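Nicotinamide riboside transporter PnuC (Neisseria mucosa ATCC 25996, PDB 4QTN) binds the vitamin B3 form nicotinamide riboside and, as a homotrimer in the inner membrane, probably carries it into the cell. Local coordinates at residues G60-Y65 with G102-R107; T49-C53 with F67-S71. All coordinates share one frame; numbering follows the deposited sequence.

Interaction 1: G60-Y65 with G102-R107; sequences GKISNY and GFAMWR
Tyr65 and Trp106 form a T-shaped (edge-to-face) aromatic pair that joins the start of helix 64-80 to the cytoplasmic end of helix 85-107. The Tyr65 ring turns its edge to the face of the indole, the planes standing 82° apart and the centroid of the Tyr65 ring lying 5.2 Å from that of the five-membered ring of Trp106. This is the tight part of the contact. One face of Tyr65 lies on helix backbone, its CZ 3.4 Å from Gly102 C, and Gly102 has no side chain to hold the ring off. Over the opposite face of Tyr65 sits the amide ND2 of Asn64, a residue of the nicotinamide riboside pocket. The indole is also fixed at its polar end, because Trp106 NE1 hydrogen-bonds to the carbonyl of Met174. A Schellman motif at Gly60 ends the preceding helix, and a type I turn from Lys61 to Asn64 brings the chain round beside the indole. Toward Phe103 and Arg107 the packing becomes more peripheral. Phe103 is partly exposed, and Arg107 is exposed, its guanidinium leading away from the contact. Ile62 bridges the two regimes: with its CG1 anti to the backbone N (chi1 -176°), the longer branch reaches across to the helix, where CG1 meets the edge of the Phe103 ring at CE1, 3.5 Å away, while CD1 lies 4.1 Å from Trp106 CB.

Interaction 2: T49-C53 with F67-S71; sequences TGILC and FGLIS
Thr49 faces Ile70 and Ser71 where helix 41-59 packs against helix 64-80; the two short segments run at 144° to each other, with axes 8.1 Å apart. The hydroxyl OG1 of Thr49 lies 3.5 Å from Ile70 CG2 and hydrogen-bonds within its own helix to the carbonyl of Val45, while the methyl CG2 approaches the edge of the Phe67 ring. Helix 41-59 is kinked here. The next residue, Gly50, has a positive phi, and its CA lies 3.3 Å from Ser71 OG. The Ser71 hydroxyl has a weak hydrogen bond to Ala46 O; Thr49 O is a second possible acceptor, but a doubtful one, and which of the two takes the proton is not settled. Leu52 then packs over Phe67: its CB lies 4.2 Å from the ring centroid and 16° off the normal, a CH-pi contact, and its CD2 adds a touch of 4.1 Å on Phe67 CZ. At Cys53 the sulfur, anti to the backbone N (chi1 -180°), lies against the backbone of Gly68, SG 3.5 Å from Gly68 CA. Cys53 also touches the bound nicotinamide riboside, which makes this seam part of the substrate pocket. Among the surrounding helices, Leu52 packs on Leu27 of helix 17-34, Leu69 rests on helix 85-107, and Gly50 O accepts a hydrogen bond from Tyr217 of helix 208-234.

Followed from the N terminus, the chain first enters interaction 2 through helix 41-59, turns through residues 60-65 of interaction 1, and returns along helix 64-80 to residues 67-71, which close interaction 2 as a short helical hairpin. The loop of interaction 1 closes only later, at residues 102-107, after the chain has traversed helix 64-80 and come back along helix 85-107. The two closures therefore cross rather than nest, with helix 64-80 shared between them. They also touch directly, Asn64 CB lying 3.6 Å from Cys53 O. Together they tie three consecutive transmembrane helices into one bundle beside the nicotinamide riboside pocket, to which each contributes a residue.

Interaction 1: G60-Y65 with G102-R107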
ATOM      1  N   GLY C  60       6.249 -19.036  10.876  1.00102.76           N
ATOM      2  CA  GLY C  60       6.638 -20.393  10.568  1.00101.70           C
ATOM      3  C   GLY C  60       6.281 -21.342  11.687  1.00101.75           C
ATOM      4  O   GLY C  60       6.857 -22.411  11.784  1.00104.14           O
ATOM      5  N   LYS C  61       5.336 -20.931  12.546  1.00 99.52           N
ATOM      6  CA  LYS C  61       4.839 -21.777  13.656  1.00 99.33           C
ATOM      7  C   LYS C  61       3.830 -22.820  13.180  1.00102.44           C
ATOM      8  O   LYS C  61       2.962 -22.529  12.346  1.00105.20           O
ATOM      9  CB  LYS C  61       4.195 -20.917  14.729  1.00 96.23           C
ATOM     10  CG  LYS C  61       5.158 -20.000  15.434  1.00 99.67           C
ATOM     11  CD  LYS C  61       4.579 -19.492  16.738  1.00100.58           C
ATOM     12  CE  LYS C  61       5.662 -18.859  17.588  1.00106.06           C
ATOM     13  NZ  LYS C  61       5.696 -19.442  18.961  1.00113.15           N
ATOM     14  N   ILE C  62       3.914 -24.020  13.750  1.00104.06           N
ATOM     15  CA  ILE C  62       3.127 -25.172  13.269  1.00104.95           C
ATOM     16  C   ILE C  62       1.660 -25.118  13.668  1.00107.46           C
ATOM     17  O   ILE C  62       0.800 -25.711  12.996  1.00110.25           O
ATOM     18  CB  ILE C  62       3.712 -26.503  13.755  1.00105.10           C
ATOM     19  CG1 ILE C  62       2.926 -27.663  13.154  1.00104.88           C
ATOM     20  CG2 ILE C  62       3.717 -26.563  15.284  1.00104.09           C
ATOM     21  CD1 ILE C  62       3.797 -28.736  12.572  1.00106.51           C
ATOM     22  N   SER C  63       1.383 -24.424  14.771  1.00108.14           N
ATOM     23  CA  SER C  63       0.028 -24.317  15.310  1.00110.75           C
ATOM     24  C   SER C  63      -0.814 -23.349  14.537  1.00106.26           C
ATOM     25  O   SER C  63      -1.894 -23.010  14.970  1.00111.52           O
ATOM     26  CB  SER C  63       0.061 -23.855  16.757  1.00114.38           C
ATOM     27  OG  SER C  63       0.436 -22.487  16.825  1.00109.47           O
ATOM     28  N   ASN C  64      -0.296 -22.860  13.419  1.00104.39           N
ATOM     29  CA  ASN C  64      -1.105 -22.086  12.499  1.00105.90           C
ATOM     30  C   ASN C  64      -2.267 -22.924  11.995  1.00106.70           C
ATOM     31  O   ASN C  64      -3.365 -22.415  11.817  1.00113.11           O
ATOM     32  CB  ASN C  64      -0.266 -21.555  11.318  1.00105.81           C
ATOM     33  CG  ASN C  64      -0.308 -22.472  10.105  1.00107.97           C
ATOM     34  OD1 ASN C  64      -1.227 -22.390   9.270  1.00109.86           O
ATOM     35  ND2 ASN C  64       0.693 -23.343   9.989  1.00105.21           N
ATOM     36  N   TYR C  65      -2.032 -24.225  11.833  1.00109.58           N
ATOM     37  CA  TYR C  65      -2.972 -25.094  11.120  1.00116.02           C
ATOM     38  C   TYR C  65      -4.296 -25.311  11.842  1.00120.17           C
ATOM     39  O   TYR C  65      -5.353 -25.383  11.201  1.00124.84           O
ATOM     40  CB  TYR C  65      -2.329 -26.426  10.772  1.00117.56           C
ATOM     41  CG  TYR C  65      -1.326 -26.329   9.651  1.00115.63           C
ATOM     42  CD1 TYR C  65      -1.720 -25.967   8.369  1.00111.56           C
ATOM     43  CD2 TYR C  65       0.018 -26.600   9.875  1.00114.67           C
ATOM     44  CE1 TYR C  65      -0.804 -25.879   7.344  1.00113.92           C
ATOM     45  CE2 TYR C  65       0.941 -26.520   8.855  1.00113.83           C
ATOM     46  CZ  TYR C  65       0.528 -26.161   7.591  1.00115.79           C
ATOM     47  OH  TYR C  65       1.455 -26.069   6.570  1.00120.17           O
ATOM     48  N   GLY C 102      -1.064 -30.100   5.306  1.00111.33           N
ATOM     49  CA  GLY C 102      -0.077 -29.153   5.792  1.00110.98           C
ATOM     50  C   GLY C 102       0.532 -29.519   7.136  1.00117.14           C
ATOM     51  O   GLY C 102       1.757 -29.540   7.276  1.00120.88           O
ATOM     52  N   PHE C 103      -0.309 -29.817   8.129  1.00116.44           N
ATOM     53  CA  PHE C 103       0.204 -30.188   9.456  1.00113.93           C
ATOM     54  C   PHE C 103       1.098 -31.420   9.388  1.00114.32           C
ATOM     55  O   PHE C 103       2.103 -31.506  10.094  1.00108.22           O
ATOM     56  CB  PHE C 103      -0.927 -30.422  10.456  1.00115.13           C
ATOM     57  CG  PHE C 103      -0.443 -30.852  11.814  1.00119.12           C
ATOM     58  CD1 PHE C 103       0.463 -30.060  12.529  1.00121.38           C
ATOM     59  CD2 PHE C 103      -0.857 -32.057  12.368  1.00120.68           C
ATOM     60  CE1 PHE C 103       0.930 -30.456  13.774  1.00123.35           C
ATOM     61  CE2 PHE C 103      -0.393 -32.458  13.614  1.00124.50           C
ATOM     62  CZ  PHE C 103       0.501 -31.655  14.318  1.00126.92           C
ATOM     63  N   ALA C 104       0.713 -32.367   8.529  1.00115.98           N
ATOM     64  CA  ALA C 104       1.501 -33.562   8.255  1.00115.53           C
ATOM     65  C   ALA C 104       2.921 -33.208   7.835  1.00115.67           C
ATOM     66  O   ALA C 104       3.878 -33.532   8.541  1.00119.76           O
ATOM     67  CB  ALA C 104       0.823 -34.411   7.180  1.00117.49           C
HETATM   68  N   MSE C 105       3.050 -32.517   6.697  1.00131.50           N
HETATM   69  CA  MSE C 105       4.356 -32.311   6.053  1.00126.44           C
HETATM   70  C   MSE C 105       5.194 -31.271   6.721  1.00119.20           C
HETATM   71  O   MSE C 105       6.417 -31.340   6.664  1.00118.30           O
HETATM   72  CB  MSE C 105       4.197 -31.865   4.632  1.00132.07           C
HETATM   73  CG  MSE C 105       3.401 -32.847   3.833  1.00148.18           C
HETATM   74 SE   MSE C 105       2.909 -31.841   2.244  1.00181.13          SE
HETATM   75  CE  MSE C 105       1.502 -30.711   3.029  1.00170.04           C
ATOM     76  N   TRP C 106       4.557 -30.262   7.311  1.00116.06           N
ATOM     77  CA  TRP C 106       5.282 -29.312   8.145  1.00110.16           C
ATOM     78  C   TRP C 106       5.845 -30.039   9.375  1.00112.22           C
ATOM     79  O   TRP C 106       7.039 -29.932   9.670  1.00111.55           O
ATOM     80  CB  TRP C 106       4.385 -28.148   8.563  1.00108.88           C
ATOM     81  CG  TRP C 106       4.478 -26.906   7.673  1.00108.27           C
ATOM     82  CD1 TRP C 106       4.492 -26.868   6.304  1.00110.82           C
ATOM     83  CD2 TRP C 106       4.485 -25.535   8.108  1.00108.94           C
ATOM     84  NE1 TRP C 106       4.532 -25.566   5.861  1.00110.68           N
ATOM     85  CE2 TRP C 106       4.527 -24.728   6.946  1.00111.72           C
ATOM     86  CE3 TRP C 106       4.467 -24.909   9.369  1.00105.58           C
ATOM     87  CZ2 TRP C 106       4.562 -23.326   7.007  1.00112.78           C
ATOM     88  CZ3 TRP C 106       4.505 -23.515   9.428  1.00104.79           C
ATOM     89  CH2 TRP C 106       4.545 -22.742   8.255  1.00110.76           C
ATOM     90  N   ARG C 107       4.989 -30.822  10.048  1.00115.22           N
ATOM     91  CA  ARG C 107       5.372 -31.567  11.270  1.00116.53           C
ATOM     92  C   ARG C 107       6.723 -32.250  11.160  1.00114.54           C
ATOM     93  O   ARG C 107       7.470 -32.316  12.129  1.00121.00           O
ATOM     94  CB  ARG C 107       4.302 -32.603  11.633  1.00128.75           C
ATOM     95  CG  ARG C 107       4.437 -33.174  13.049  1.00136.19           C
ATOM     96  CD  ARG C 107       3.381 -34.234  13.328  1.00147.34           C
ATOM     97  NE  ARG C 107       3.304 -35.210  12.246  1.00154.58           N
ATOM     98  CZ  ARG C 107       2.339 -36.111  12.113  1.00164.24           C
ATOM     99  NH1 ARG C 107       2.357 -36.952  11.085  1.00166.08           N
ATOM    100  NH2 ARG C 107       1.357 -36.174  13.001  1.00174.51           N
TER

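Interaction 2: T49-C53 with F67-S71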
ATOM      1  N   THR C  49      -9.525 -15.728  14.435  1.00113.21           N
ATOM      2  CA  THR C  49      -8.902 -16.955  13.929  1.00109.64           C
ATOM      3  C   THR C  49      -8.746 -16.745  12.454  1.00108.27           C
ATOM      4  O   THR C  49      -9.715 -16.762  11.734  1.00116.71           O
ATOM      5  CB  THR C  49      -9.778 -18.223  14.168  1.00110.70           C
ATOM      6  OG1 THR C  49     -10.990 -18.137  13.409  1.00110.74           O
ATOM      7  CG2 THR C  49     -10.123 -18.385  15.642  1.00115.65           C
ATOM      8  N   GLY C  50      -7.539 -16.477  12.009  1.00104.37           N
ATOM      9  CA  GLY C  50      -7.335 -16.142  10.625  1.00101.40           C
ATOM     10  C   GLY C  50      -6.302 -15.090  10.533  1.00 99.09           C
ATOM     11  O   GLY C  50      -5.365 -15.201   9.754  1.00103.74           O
ATOM     12  N   ILE C  51      -6.446 -14.066  11.359  1.00100.69           N
ATOM     13  CA  ILE C  51      -5.341 -13.155  11.615  1.00104.35           C
ATOM     14  C   ILE C  51      -4.253 -13.916  12.353  1.00106.69           C
ATOM     15  O   ILE C  51      -3.092 -13.880  11.958  1.00110.49           O
ATOM     16  CB  ILE C  51      -5.780 -11.906  12.400  1.00102.28           C
ATOM     17  CG1 ILE C  51      -6.386 -10.883  11.445  1.00103.94           C
ATOM     18  CG2 ILE C  51      -4.597 -11.278  13.104  1.00105.11           C
ATOM     19  CD1 ILE C  51      -7.355  -9.923  12.102  1.00109.69           C
ATOM     20  N   LEU C  52      -4.649 -14.678  13.372  1.00108.14           N
ATOM     21  CA  LEU C  52      -3.730 -15.593  14.020  1.00105.92           C
ATOM     22  C   LEU C  52      -3.160 -16.654  13.060  1.00109.95           C
ATOM     23  O   LEU C  52      -1.960 -16.939  13.106  1.00103.92           O
ATOM     24  CB  LEU C  52      -4.349 -16.232  15.269  1.00106.00           C
ATOM     25  CG  LEU C  52      -4.210 -15.332  16.502  1.00106.95           C
ATOM     26  CD1 LEU C  52      -5.541 -14.697  16.854  1.00108.22           C
ATOM     27  CD2 LEU C  52      -3.628 -16.072  17.696  1.00103.97           C
ATOM     28  N   CYS C  53      -3.998 -17.206  12.169  1.00112.16           N
ATOM     29  CA  CYS C  53      -3.494 -18.205  11.222  1.00105.37           C
ATOM     30  C   CYS C  53      -2.304 -17.658  10.451  1.00102.47           C
ATOM     31  O   CYS C  53      -1.199 -18.178  10.566  1.00110.82           O
ATOM     32  CB  CYS C  53      -4.565 -18.692  10.265  1.00105.10           C
ATOM     33  SG  CYS C  53      -3.956 -19.943   9.086  1.00117.95           S
ATOM     34  N   PHE C  67      -5.744 -23.103  13.953  1.00121.49           N
ATOM     35  CA  PHE C  67      -6.427 -21.834  13.676  1.00119.56           C
ATOM     36  C   PHE C  67      -6.991 -21.792  12.268  1.00117.15           C
ATOM     37  O   PHE C  67      -8.153 -21.454  12.073  1.00122.16           O
ATOM     38  CB  PHE C  67      -5.487 -20.644  13.893  1.00115.28           C
ATOM     39  CG  PHE C  67      -5.117 -20.423  15.325  1.00118.79           C
ATOM     40  CD1 PHE C  67      -6.022 -19.853  16.214  1.00121.97           C
ATOM     41  CD2 PHE C  67      -3.864 -20.795  15.795  1.00120.49           C
ATOM     42  CE1 PHE C  67      -5.683 -19.658  17.542  1.00122.57           C
ATOM     43  CE2 PHE C  67      -3.516 -20.605  17.125  1.00121.36           C
ATOM     44  CZ  PHE C  67      -4.427 -20.037  18.000  1.00124.24           C
ATOM     45  N   GLY C  68      -6.163 -22.143  11.290  1.00111.84           N
ATOM     46  CA  GLY C  68      -6.575 -22.124   9.893  1.00110.20           C
ATOM     47  C   GLY C  68      -7.828 -22.934   9.664  1.00115.17           C
ATOM     48  O   GLY C  68      -8.754 -22.490   8.964  1.00116.17           O
ATOM     49  N   LEU C  69      -7.872 -24.116  10.283  1.00116.47           N
ATOM     50  CA  LEU C  69      -8.998 -25.039  10.136  1.00121.34           C
ATOM     51  C   LEU C  69     -10.325 -24.376  10.495  1.00123.02           C
ATOM     52  O   LEU C  69     -11.279 -24.445   9.721  1.00124.97           O
ATOM     53  CB  LEU C  69      -8.775 -26.312  10.979  1.00125.42           C
ATOM     54  CG  LEU C  69      -9.643 -27.556  10.705  1.00127.52           C
ATOM     55  CD1 LEU C  69     -10.957 -27.501  11.477  1.00130.68           C
ATOM     56  CD2 LEU C  69      -9.889 -27.737   9.215  1.00127.86           C
ATOM     57  N   ILE C  70     -10.374 -23.737  11.670  1.00113.42           N
ATOM     58  CA  ILE C  70     -11.550 -22.958  12.100  1.00110.78           C
ATOM     59  C   ILE C  70     -11.827 -21.851  11.103  1.00105.25           C
ATOM     60  O   ILE C  70     -12.926 -21.766  10.524  1.00106.95           O
ATOM     61  CB  ILE C  70     -11.325 -22.303  13.483  1.00106.36           C
ATOM     62  CG1 ILE C  70     -11.254 -23.365  14.578  1.00114.53           C
ATOM     63  CG2 ILE C  70     -12.426 -21.301  13.783  1.00103.68           C
ATOM     64  CD1 ILE C  70     -10.547 -22.898  15.836  1.00116.99           C
ATOM     65  N   SER C  71     -10.808 -21.024  10.889  1.00 98.30           N
ATOM     66  CA  SER C  71     -10.946 -19.793  10.168  1.00 96.01           C
ATOM     67  C   SER C  71     -11.520 -19.988   8.780  1.00103.70           C
ATOM     68  O   SER C  71     -12.517 -19.344   8.431  1.00108.78           O
ATOM     69  CB  SER C  71      -9.615 -19.078  10.082  1.00 90.08           C
ATOM     70  OG  SER C  71      -9.700 -18.005   9.160  1.00 90.57           O
TER